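Local coordinates for protein neuraminidase (Influenza A virus, PDB 4K3Y) that forms the neuraminidase-like surface glycoprotein of a bat influenza A virus, a tetrameric beta propeller related to the sialidases of other influenza viruses, at residues C[312-317]-C[338-343]. Numbering follows the deposited sequence.
With NAG (2-acetamido-2-deoxy-beta-D-glucopyranose), chain I.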
ATOM      1  N   SER C 312     -18.712 -28.055  10.849  1.00 63.33           N
ATOM      2  CA  SER C 312     -19.589 -28.602  11.888  1.00 61.94           C
ATOM      3  C   SER C 312     -19.759 -27.597  13.004  1.00 60.95           C
ATOM      4  O   SER C 312     -20.857 -27.364  13.499  1.00 62.56           O
ATOM      5  CB  SER C 312     -18.963 -29.854  12.483  1.00 50.40           C
ATOM      6  OG  SER C 312     -18.529 -30.706  11.445  1.00 87.63           O
ATOM      7  N   ASN C 313     -18.636 -27.023  13.401  1.00 59.77           N
ATOM      8  CA  ASN C 313     -18.578 -26.132  14.533  1.00 63.38           C
ATOM      9  C   ASN C 313     -19.403 -24.873  14.329  1.00 55.93           C
ATOM     10  O   ASN C 313     -20.111 -24.425  15.227  1.00 66.13           O
ATOM     11  CB  ASN C 313     -17.118 -25.733  14.805  1.00 74.74           C
ATOM     12  CG  ASN C 313     -16.292 -26.862  15.417  1.00 87.63           C
ATOM     13  OD1 ASN C 313     -16.655 -28.045  15.339  1.00 86.65           O
ATOM     14  ND2 ASN C 313     -15.161 -26.486  16.031  1.00 97.45           N
ATOM     15  N   SER C 314     -19.324 -24.292  13.145  1.00 53.78           N
ATOM     16  CA  SER C 314     -19.765 -22.914  13.010  1.00 57.30           C
ATOM     17  C   SER C 314     -21.156 -22.720  12.398  1.00 58.36           C
ATOM     18  O   SER C 314     -21.751 -23.641  11.812  1.00 53.66           O
ATOM     19  CB  SER C 314     -18.683 -22.065  12.307  1.00 59.98           C
ATOM     20  OG  SER C 314     -18.385 -22.601  11.050  1.00 60.74           O
ATOM     21  N   THR C 315     -21.676 -21.512  12.593  1.00 65.35           N
ATOM     22  CA  THR C 315     -23.015 -21.128  12.146  1.00 53.70           C
ATOM     23  C   THR C 315     -22.965 -20.500  10.749  1.00 48.02           C
ATOM     24  O   THR C 315     -22.356 -19.452  10.545  1.00 71.80           O
ATOM     25  CB  THR C 315     -23.649 -20.162  13.164  1.00 50.93           C
ATOM     26  OG1 THR C 315     -23.802 -20.845  14.412  1.00 56.72           O
ATOM     27  CG2 THR C 315     -25.001 -19.683  12.701  1.00 49.18           C
ATOM     28  N   ILE C 316     -23.606 -21.172   9.797  1.00 46.13           N
ATOM     29  CA  ILE C 316     -23.560 -20.820   8.374  1.00 46.79           C
ATOM     30  C   ILE C 316     -24.673 -19.842   7.970  1.00 53.27           C
ATOM     31  O   ILE C 316     -25.770 -19.853   8.528  1.00 45.43           O
ATOM     32  CB  ILE C 316     -23.711 -22.080   7.476  1.00 54.78           C
ATOM     33  CG1 ILE C 316     -22.854 -23.249   7.988  1.00 56.00           C
ATOM     34  CG2 ILE C 316     -23.434 -21.761   6.002  1.00 50.92           C
ATOM     35  CD1 ILE C 316     -21.413 -22.917   8.293  1.00 47.32           C
ATOM     36  N   GLY C 317     -24.374 -18.988   6.998  1.00 56.10           N
ATOM     37  CA  GLY C 317     -25.381 -18.151   6.375  1.00 44.91           C
ATOM     38  C   GLY C 317     -25.324 -18.382   4.880  1.00 56.40           C
ATOM     39  O   GLY C 317     -25.461 -19.523   4.413  1.00 48.30           O
ATOM     40  N   ILE C 338     -18.333 -19.457   1.710  1.00 47.29           N
ATOM     41  CA  ILE C 338     -19.365 -19.628   2.715  1.00 47.17           C
ATOM     42  C   ILE C 338     -19.301 -18.507   3.745  1.00 53.63           C
ATOM     43  O   ILE C 338     -18.310 -18.396   4.467  1.00 58.64           O
ATOM     44  CB  ILE C 338     -19.141 -20.926   3.500  1.00 60.23           C
ATOM     45  CG1 ILE C 338     -18.990 -22.131   2.561  1.00 65.02           C
ATOM     46  CG2 ILE C 338     -20.258 -21.133   4.530  1.00 51.41           C
ATOM     47  CD1 ILE C 338     -18.787 -23.453   3.314  1.00 58.48           C
ATOM     48  N   GLU C 339     -20.355 -17.693   3.835  1.00 59.96           N
ATOM     49  CA  GLU C 339     -20.470 -16.713   4.928  1.00 51.67           C
ATOM     50  C   GLU C 339     -20.876 -17.376   6.273  1.00 53.19           C
ATOM     51  O   GLU C 339     -21.785 -18.209   6.346  1.00 57.55           O
ATOM     52  CB  GLU C 339     -21.402 -15.556   4.550  1.00 50.70           C
ATOM     53  CG  GLU C 339     -21.266 -14.306   5.433  1.00 57.64           C
ATOM     54  CD  GLU C 339     -22.022 -13.088   4.877  1.00 71.17           C
ATOM     55  OE1 GLU C 339     -23.179 -13.235   4.390  1.00 62.21           O
ATOM     56  OE2 GLU C 339     -21.451 -11.975   4.929  1.00 67.84           O
ATOM     57  N   ILE C 340     -20.165 -16.974   7.321  1.00 45.97           N
ATOM     58  CA  ILE C 340     -20.178 -17.565   8.659  1.00 38.90           C
ATOM     59  C   ILE C 340     -20.657 -16.519   9.678  1.00 52.53           C
ATOM     60  O   ILE C 340     -20.214 -15.370   9.645  1.00 57.24           O
ATOM     61  CB  ILE C 340     -18.703 -17.955   9.018  1.00 43.96           C
ATOM     62  CG1 ILE C 340     -18.243 -19.117   8.156  1.00 45.47           C
ATOM     63  CG2 ILE C 340     -18.500 -18.246  10.478  1.00 56.38           C
ATOM     64  CD1 ILE C 340     -19.336 -20.100   7.898  1.00 63.73           C
ATOM     65  N   ALA C 341     -21.554 -16.883  10.585  1.00 61.55           N
ATOM     66  CA  ALA C 341     -21.851 -15.981  11.699  1.00 57.26           C
ATOM     67  C   ALA C 341     -20.691 -16.066  12.684  1.00 60.72           C
ATOM     68  O   ALA C 341     -20.287 -17.164  13.066  1.00 76.58           O
ATOM     69  CB  ALA C 341     -23.139 -16.363  12.365  1.00 45.16           C
ATOM     70  N   ALA C 342     -20.142 -14.917  13.078  1.00 55.93           N
ATOM     71  CA  ALA C 342     -19.009 -14.877  14.011  1.00 45.66           C
ATOM     72  C   ALA C 342     -19.122 -13.740  15.038  1.00 51.04           C
ATOM     73  O   ALA C 342     -20.096 -12.980  15.054  1.00 59.84           O
ATOM     74  CB  ALA C 342     -17.697 -14.772  13.246  1.00 51.92           C
ATOM     75  N   THR C 343     -18.112 -13.613  15.891  1.00 53.32           N
ATOM     76  CA  THR C 343     -18.162 -12.650  16.989  1.00 55.91           C
ATOM     77  C   THR C 343     -16.827 -11.935  17.122  1.00 54.92           C
ATOM     78  O   THR C 343     -15.780 -12.555  16.952  1.00 61.44           O
ATOM     79  CB  THR C 343     -18.474 -13.375  18.315  1.00 54.78           C
ATOM     80  OG1 THR C 343     -19.573 -14.273  18.112  1.00 72.64           O
ATOM     81  CG2 THR C 343     -18.832 -12.394  19.406  1.00 52.14           C
TER
HETATM   82  C1  NAG I   1     -14.362 -27.579  16.529  1.00 92.70           C
HETATM   83  C2  NAG I   1     -12.946 -27.020  16.386  1.00 89.07           C
HETATM   84  C3  NAG I   1     -11.926 -27.936  17.043  1.00 92.55           C
HETATM   85  C4  NAG I   1     -12.362 -28.349  18.443  1.00103.08           C
HETATM   86  C5  NAG I   1     -13.804 -28.836  18.428  1.00109.24           C
HETATM   87  C6  NAG I   1     -14.318 -29.182  19.819  1.00118.45           C
HETATM   88  C7  NAG I   1     -12.369 -25.725  14.369  1.00 82.92           C
HETATM   89  C8  NAG I   1     -11.721 -25.875  13.025  1.00 65.01           C
HETATM   90  N2  NAG I   1     -12.596 -26.887  14.987  1.00 92.66           N
HETATM   91  O3  NAG I   1     -10.667 -27.303  17.084  1.00 92.89           O
HETATM   92  O4  NAG I   1     -11.529 -29.397  18.866  1.00105.83           O
HETATM   93  O5  NAG I   1     -14.612 -27.813  17.895  1.00100.40           O
HETATM   94  O6  NAG I   1     -14.873 -28.025  20.405  1.00127.74           O
HETATM   95  O7  NAG I   1     -12.667 -24.610  14.821  1.00 74.77           O
HETATM   96  O   HOH W   1     -19.970 -19.486  13.811  1.00 51.55           O
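Ile316 reaches across to two isoleucines of the adjacent strand, one branch for each. Its CD1 meets CD1 of Ile340, methyl against methyl, at 3.5 Å, whereas its CG2 methyl rests against CG2 of Ile338 at 3.6 Å; in both pairs the side chains slant across one another. A first torsion of -44° sets CG2 of Ile316 anti to the backbone N, where it meets Ile338, and the second torsion, -49°, carries CD1 to Ile340. On the other face of the sheet, CG2 of Thr315 touches CB of Ala341, a lighter contact at the more exposed side, while OG1 of Thr315 is held by Lys286.

This is a worked example of an antiparallel pairing in which water takes over at its end. Gly317 N donates to Glu339 O at 2.8 Å, and Ala341 N to Thr315 O at 2.7 Å, flanking the non-hydrogen-bonded pair Ile316–Ile340. The short segments run at 132° to each other, antiparallel but strongly splayed, and a water receives from Thr315 N and donates to Ala341 O. At the corner that leads into the strand, Asn313 carries an N-linked glycan through ND2, and its first sugar is hydrogen-bonded to Glu75 and Gln76 of a neighbouring subunit.

OE1 of Glu339 forms a salt bridge with NE of Arg318, and OE2 accepts a hydrogen bond from ND2 of Asn44. Strands 315-322 and 335-343 are neighbours in one four-stranded blade of the propeller: strand 349-359 lies beyond 335-343, placing Ile354 against Ile340, and Phe288 of strand 286-294, from the preceding blade, packs on Ile316 and Ile338.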